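Local coordinates for SAM-dependent methyltransferase (Thiobacillus denitrificans, PDB 5EPE), which probably transfers methyl groups from S-adenosyl-L-methionine to a substrate not yet named, and is seen here with bound S-adenosyl-L-homocysteine, at residues 23-28 against 51-56; 77-82 against 86-91. All coordinates share one frame; numbering follows the deposited sequence.

Both contacts belong to the Rossmann-like methyltransferase fold and come in series: contact 1 closes before contact 2 opens. Their centres are about 13 Å apart. Contact 1 joins helix 22-31 to helix 49-58. Contact 2 joins helix 69-82 to strand 88-92, the outermost strand of the sheet on that side within this chain. Helix 49-58 connects the two. It gives W54 to contact 1, while its C52 packs on A79 and its A55 O probably accepts a hydrogen bond from Q87 NE2 of contact 2. It thus packs between helix 22-31 and the group of A79, V88 and F90 at the edge strand 88-92, near the S-adenosyl-L-homocysteine site.

Contact 1 of 2, residues 23-28 against 51-56; sequences EKLATL and LCTWAR
W54 of helix 49-58 presents the rim of its indole to L25 and L28 of helix 22-31. This is a helix-helix contact in a Rossmann-like methyltransferase fold. Helix 22-31 comes before the first strand of the sheet and helix 49-58 follows it. The two short axes approach to 10.2 Å at a crossing angle of -55°, and the indole of W54 spans the gap.

One hydrogen bond links the helices. W54 NE1 donates to L25 O over 3.0 Å, with an N-H...O angle of 158°. The oxygen lies close to the indole plane, as suits a ring N-H. Seen from the carbonyl, however, the donor sits above the peptide plane. Next to this bond the benzo edge of W54 meets L28. L28 CD2 is 3.6 Å from W54 CZ2 and in the plane of the ring. L28 CG lies 3.7 Å from W54 CZ2. W54 CG stands anti to its own carbonyl carbon (chi1 -66°), which sends the indole out across the gap. A leucine here would probably leave L25 O without its indole donor and open a gap beside L28. T53 completes the contact. The side chains of L25 and T53 cross at about a right angle, with L25 CD2 3.9 Å from T53 OG1.

In the second shell, L34 and I60 also pack on W54. L25 in turn touches E49 and M50, at the start of the helix that carries W54. The side chain of L25 is about 7 Å from the bound S-adenosyl-L-homocysteine, so the contact lies close to the ligand. The hydroxyl of T53 is tied to its own helix: T53 OG1 hydrogen-bonds to E49 O, one turn back.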
loop_
_atom_site.group_PDB
_atom_site.type_symbol
_atom_site.label_atom_id
_atom_site.label_comp_id
_atom_site.label_asym_id
_atom_site.label_seq_id
_atom_site.Cartn_x
_atom_site.Cartn_y
_atom_site.Cartn_z
ATOM N N GLU A 23 -35.388 6.816 18.917
ATOM C CA GLU A 23 -35.102 5.504 19.468
ATOM C C GLU A 23 -33.797 5.562 20.272
ATOM O O GLU A 23 -33.684 5.004 21.351
ATOM C CB GLU A 23 -35.037 4.470 18.345
ATOM C CG GLU A 23 -36.354 4.271 17.526
ATOM C CD GLU A 23 -36.817 5.422 16.542
ATOM O OE1 GLU A 23 -36.115 6.385 16.191
ATOM O OE2 GLU A 23 -37.976 5.369 16.072
ATOM N N LYS A 24 -32.804 6.289 19.773
ATOM C CA LYS A 24 -31.565 6.490 20.542
ATOM C C LYS A 24 -31.744 7.252 21.831
ATOM O O LYS A 24 -31.168 6.910 22.864
ATOM C CB LYS A 24 -30.512 7.140 19.699
ATOM C CG LYS A 24 -29.932 6.088 18.778
ATOM C CD LYS A 24 -28.845 6.545 17.901
ATOM C CE LYS A 24 -28.463 5.460 16.884
ATOM N NZ LYS A 24 -27.657 4.433 17.533
ATOM N N LEU A 25 -32.533 8.305 21.781
ATOM C CA LEU A 25 -32.850 9.048 22.970
ATOM C C LEU A 25 -33.564 8.190 24.047
ATOM O O LEU A 25 -33.254 8.317 25.237
ATOM C CB LEU A 25 -33.716 10.242 22.573
ATOM C CG LEU A 25 -33.779 11.394 23.538
ATOM C CD1 LEU A 25 -32.417 12.011 23.949
ATOM C CD2 LEU A 25 -34.736 12.463 22.947
ATOM N N ALA A 26 -34.484 7.310 23.637
ATOM C CA ALA A 26 -35.152 6.425 24.577
ATOM C C ALA A 26 -34.161 5.364 25.098
ATOM O O ALA A 26 -34.195 4.986 26.245
ATOM C CB ALA A 26 -36.361 5.758 23.940
ATOM N N THR A 27 -33.291 4.862 24.238
ATOM C CA THR A 27 -32.279 3.905 24.672
ATOM C C THR A 27 -31.420 4.510 25.769
ATOM O O THR A 27 -31.069 3.835 26.765
ATOM C CB THR A 27 -31.442 3.473 23.450
ATOM O OG1 THR A 27 -32.345 2.757 22.600
ATOM C CG2 THR A 27 -30.252 2.620 23.830
ATOM N N LEU A 28 -31.060 5.783 25.572
ATOM C CA LEU A 28 -30.228 6.473 26.518
ATOM C C LEU A 28 -30.961 6.595 27.871
ATOM O O LEU A 28 -30.342 6.349 28.903
ATOM C CB LEU A 28 -29.792 7.844 26.013
ATOM C CG LEU A 28 -28.976 8.713 26.982
ATOM C CD1 LEU A 28 -27.642 8.100 27.375
ATOM C CD2 LEU A 28 -28.785 10.071 26.351
ATOM N N LEU A 51 -35.675 15.990 28.094
ATOM C CA LEU A 51 -36.478 16.144 29.318
ATOM C C LEU A 51 -37.942 15.712 29.181
ATOM O O LEU A 51 -38.424 15.005 30.054
ATOM C CB LEU A 51 -36.411 17.571 29.863
ATOM C CG LEU A 51 -35.053 17.921 30.441
ATOM C CD1 LEU A 51 -35.011 19.395 30.801
ATOM C CD2 LEU A 51 -34.715 17.099 31.682
ATOM N N CYS A 52 -38.635 16.099 28.101
ATOM C CA CYS A 52 -40.048 15.772 27.967
ATOM C C CYS A 52 -40.275 14.249 27.869
ATOM O O CYS A 52 -41.178 13.726 28.531
ATOM C CB CYS A 52 -40.692 16.462 26.779
ATOM S SG CYS A 52 -40.781 18.248 27.041
ATOM N N THR A 53 -39.497 13.567 27.044
ATOM C CA THR A 53 -39.704 12.132 26.827
ATOM C C THR A 53 -39.312 11.289 28.029
ATOM O O THR A 53 -40.004 10.320 28.338
ATOM C CB THR A 53 -39.000 11.613 25.573
ATOM O OG1 THR A 53 -37.589 11.910 25.617
ATOM C CG2 THR A 53 -39.620 12.220 24.314
ATOM N N TRP A 54 -38.222 11.674 28.723
ATOM C CA TRP A 54 -37.835 10.999 29.974
ATOM C C TRP A 54 -38.821 11.274 31.111
ATOM O O TRP A 54 -39.067 10.407 31.939
ATOM C CB TRP A 54 -36.404 11.369 30.374
ATOM C CG TRP A 54 -35.347 10.844 29.377
ATOM C CD1 TRP A 54 -35.555 10.129 28.220
ATOM C CD2 TRP A 54 -33.957 11.086 29.441
ATOM N NE1 TRP A 54 -34.348 9.895 27.564
ATOM C CE2 TRP A 54 -33.358 10.481 28.295
ATOM C CE3 TRP A 54 -33.139 11.758 30.347
ATOM C CZ2 TRP A 54 -31.972 10.517 28.071
ATOM C CZ3 TRP A 54 -31.767 11.784 30.116
ATOM C CH2 TRP A 54 -31.208 11.159 29.003
ATOM N N ALA A 55 -39.409 12.455 31.143
ATOM C CA ALA A 55 -40.471 12.712 32.118
ATOM C C ALA A 55 -41.658 11.718 31.912
ATOM O O ALA A 55 -42.132 11.086 32.865
ATOM C CB ALA A 55 -40.931 14.163 32.002
ATOM N N ARG A 56 -42.082 11.590 30.656
ATOM C CA ARG A 56 -43.177 10.728 30.231
ATOM C C ARG A 56 -42.831 9.274 30.499
ATOM O O ARG A 56 -43.655 8.522 30.981
ATOM C CB ARG A 56 -43.391 10.883 28.721
ATOM C CG ARG A 56 -44.563 10.078 28.149
ATOM C CD ARG A 56 -44.579 10.144 26.632
ATOM N NE ARG A 56 -43.373 9.486 26.095
ATOM C CZ ARG A 56 -42.867 9.674 24.876
ATOM N NH1 ARG A 56 -43.465 10.489 24.019
ATOM N NH2 ARG A 56 -41.741 9.054 24.509
#

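Contact 2 of 2, residues 77-82 against 86-91; sequences RRAEAL and GQVKFI
A79 of helix 69-82 packs on V88 and F90 of strand 88-92, in the second half of a beta-alpha-beta unit. The contact is small, buried and wholly apolar. A single methyl carries the helix side. A79 CB points toward the strand and lies 4.1 Å from V88 CG2. A79 CB is also 4.2 Å from F90 CE2. It meets the phenyl at its edge, near the ring plane, and does not sit over a face. V88 and F90 are two residues apart, so both point to the same side of the strand, toward the helix. The torsion of V88 (chi1 -64°) sets CG2 between the backbone N and the carbonyl carbon, and this is the branch that A79 touches. The CA atoms of A79 and V88 are 7.2 Å apart, and the A79 methyl lies between helix and strand here.

The unit runs from strand 61-66 through helix 69-82 to strand 88-92, as in the Rossmann-like methyltransferases. Strand 88-92 pairs with strand 61-66, and K89 and I91 form backbone hydrogen bonds with it. Helix 49-58 packs against the same group of side chains: C52 touches A79, A55 touches V88, and L51 touches F90. The F90 side chain lies about 9 Å from the bound S-adenosyl-L-homocysteine. R78 NE forms a salt bridge with E49 OE1, which also joins helix 69-82 to helix 49-58.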
loop_
_atom_site.group_PDB
_atom_site.type_symbol
_atom_site.label_atom_id
_atom_site.label_comp_id
_atom_site.label_asym_id
_atom_site.label_seq_id
_atom_site.Cartn_x
_atom_site.Cartn_y
_atom_site.Cartn_z
ATOM N N ARG A 77 -44.322 23.856 24.582
ATOM C CA ARG A 77 -45.441 23.207 23.881
ATOM C C ARG A 77 -45.346 21.684 23.911
ATOM O O ARG A 77 -46.371 20.990 24.022
ATOM C CB ARG A 77 -45.534 23.671 22.440
ATOM C CG ARG A 77 -45.968 25.101 22.288
ATOM C CD ARG A 77 -46.470 25.358 20.873
ATOM N NE ARG A 77 -45.333 25.469 19.936
ATOM C CZ ARG A 77 -44.681 26.609 19.682
ATOM N NH1 ARG A 77 -45.030 27.756 20.257
ATOM N NH2 ARG A 77 -43.682 26.625 18.834
ATOM N N ARG A 78 -44.115 21.175 23.824
ATOM C CA ARG A 78 -43.869 19.734 23.866
ATOM C C ARG A 78 -44.293 19.128 25.234
ATOM O O ARG A 78 -44.949 18.068 25.277
ATOM C CB ARG A 78 -42.392 19.439 23.564
ATOM C CG ARG A 78 -42.094 17.989 23.247
ATOM C CD ARG A 78 -42.817 17.472 22.007
ATOM N NE ARG A 78 -42.305 16.138 21.703
ATOM C CZ ARG A 78 -43.002 15.130 21.190
ATOM N NH1 ARG A 78 -44.291 15.265 20.892
ATOM N NH2 ARG A 78 -42.411 13.941 21.000
ATOM N N ALA A 79 -43.950 19.819 26.324
ATOM C CA ALA A 79 -44.252 19.324 27.667
ATOM C C ALA A 79 -45.777 19.293 27.887
ATOM O O ALA A 79 -46.321 18.366 28.486
ATOM C CB ALA A 79 -43.587 20.208 28.727
ATOM N N GLU A 80 -46.441 20.307 27.389
ATOM C CA GLU A 80 -47.910 20.315 27.411
ATOM C C GLU A 80 -48.446 19.139 26.591
ATOM O O GLU A 80 -49.306 18.422 27.052
ATOM C CB GLU A 80 -48.458 21.613 26.831
ATOM C CG GLU A 80 -48.376 22.802 27.764
ATOM N N ALA A 81 -47.941 18.953 25.373
ATOM C CA ALA A 81 -48.450 17.937 24.478
ATOM C C ALA A 81 -48.277 16.532 25.084
ATOM O O ALA A 81 -49.127 15.646 24.871
ATOM C CB ALA A 81 -47.701 18.000 23.149
ATOM N N LEU A 82 -47.195 16.330 25.839
ATOM C CA LEU A 82 -46.912 15.017 26.464
ATOM C C LEU A 82 -47.524 14.810 27.861
ATOM O O LEU A 82 -47.490 13.704 28.405
ATOM C CB LEU A 82 -45.402 14.736 26.486
ATOM C CG LEU A 82 -44.882 13.932 25.304
ATOM C CD1 LEU A 82 -45.446 14.330 23.968
ATOM C CD2 LEU A 82 -43.351 13.976 25.253
ATOM N N GLY A 86 -45.877 19.510 34.540
ATOM C CA GLY A 86 -45.682 19.493 35.985
ATOM C C GLY A 86 -44.303 19.007 36.427
ATOM O O GLY A 86 -43.880 19.277 37.569
ATOM N N GLN A 87 -43.607 18.272 35.548
ATOM C CA GLN A 87 -42.369 17.628 35.898
ATOM C C GLN A 87 -41.141 18.393 35.358
ATOM O O GLN A 87 -40.056 18.269 35.926
ATOM C CB GLN A 87 -42.356 16.182 35.356
ATOM C CG GLN A 87 -43.280 15.234 36.068
ATOM C CD GLN A 87 -43.542 14.000 35.238
ATOM O OE1 GLN A 87 -44.639 13.804 34.709
ATOM N NE2 GLN A 87 -42.501 13.180 35.060
ATOM N N VAL A 88 -41.286 19.129 34.255
ATOM C CA VAL A 88 -40.109 19.706 33.580
ATOM C C VAL A 88 -40.334 21.158 33.235
ATOM O O VAL A 88 -41.430 21.488 32.730
ATOM C CB VAL A 88 -39.681 18.890 32.334
ATOM C CG1 VAL A 88 -39.235 17.501 32.745
ATOM C CG2 VAL A 88 -40.809 18.734 31.335
ATOM N N LYS A 89 -39.330 21.997 33.535
ATOM C CA LYS A 89 -39.394 23.461 33.420
ATOM C C LYS A 89 -38.349 23.882 32.413
ATOM O O LYS A 89 -37.210 23.413 32.470
ATOM C CB LYS A 89 -39.027 24.121 34.762
ATOM C CG LYS A 89 -39.026 25.656 34.764
ATOM N N PHE A 90 -38.728 24.780 31.507
ATOM C CA PHE A 90 -37.812 25.315 30.488
ATOM C C PHE A 90 -37.597 26.790 30.656
ATOM O O PHE A 90 -38.588 27.562 30.810
ATOM C CB PHE A 90 -38.332 24.991 29.108
ATOM C CG PHE A 90 -38.400 23.536 28.890
ATOM C CD1 PHE A 90 -37.233 22.818 28.618
ATOM C CD2 PHE A 90 -39.591 22.848 29.070
ATOM C CE1 PHE A 90 -37.268 21.452 28.471
ATOM C CE2 PHE A 90 -39.623 21.475 28.916
ATOM C CZ PHE A 90 -38.468 20.768 28.627
ATOM N N ILE A 91 -36.328 27.189 30.641
ATOM C CA ILE A 91 -35.978 28.564 30.882
ATOM C C ILE A 91 -35.254 29.075 29.672
ATOM O O ILE A 91 -34.294 28.443 29.212
ATOM C CB ILE A 91 -35.080 28.719 32.111
ATOM C CG1 ILE A 91 -35.865 28.303 33.374
ATOM C CG2 ILE A 91 -34.596 30.155 32.235
ATOM C CD1 ILE A 91 -35.040 28.270 34.656
#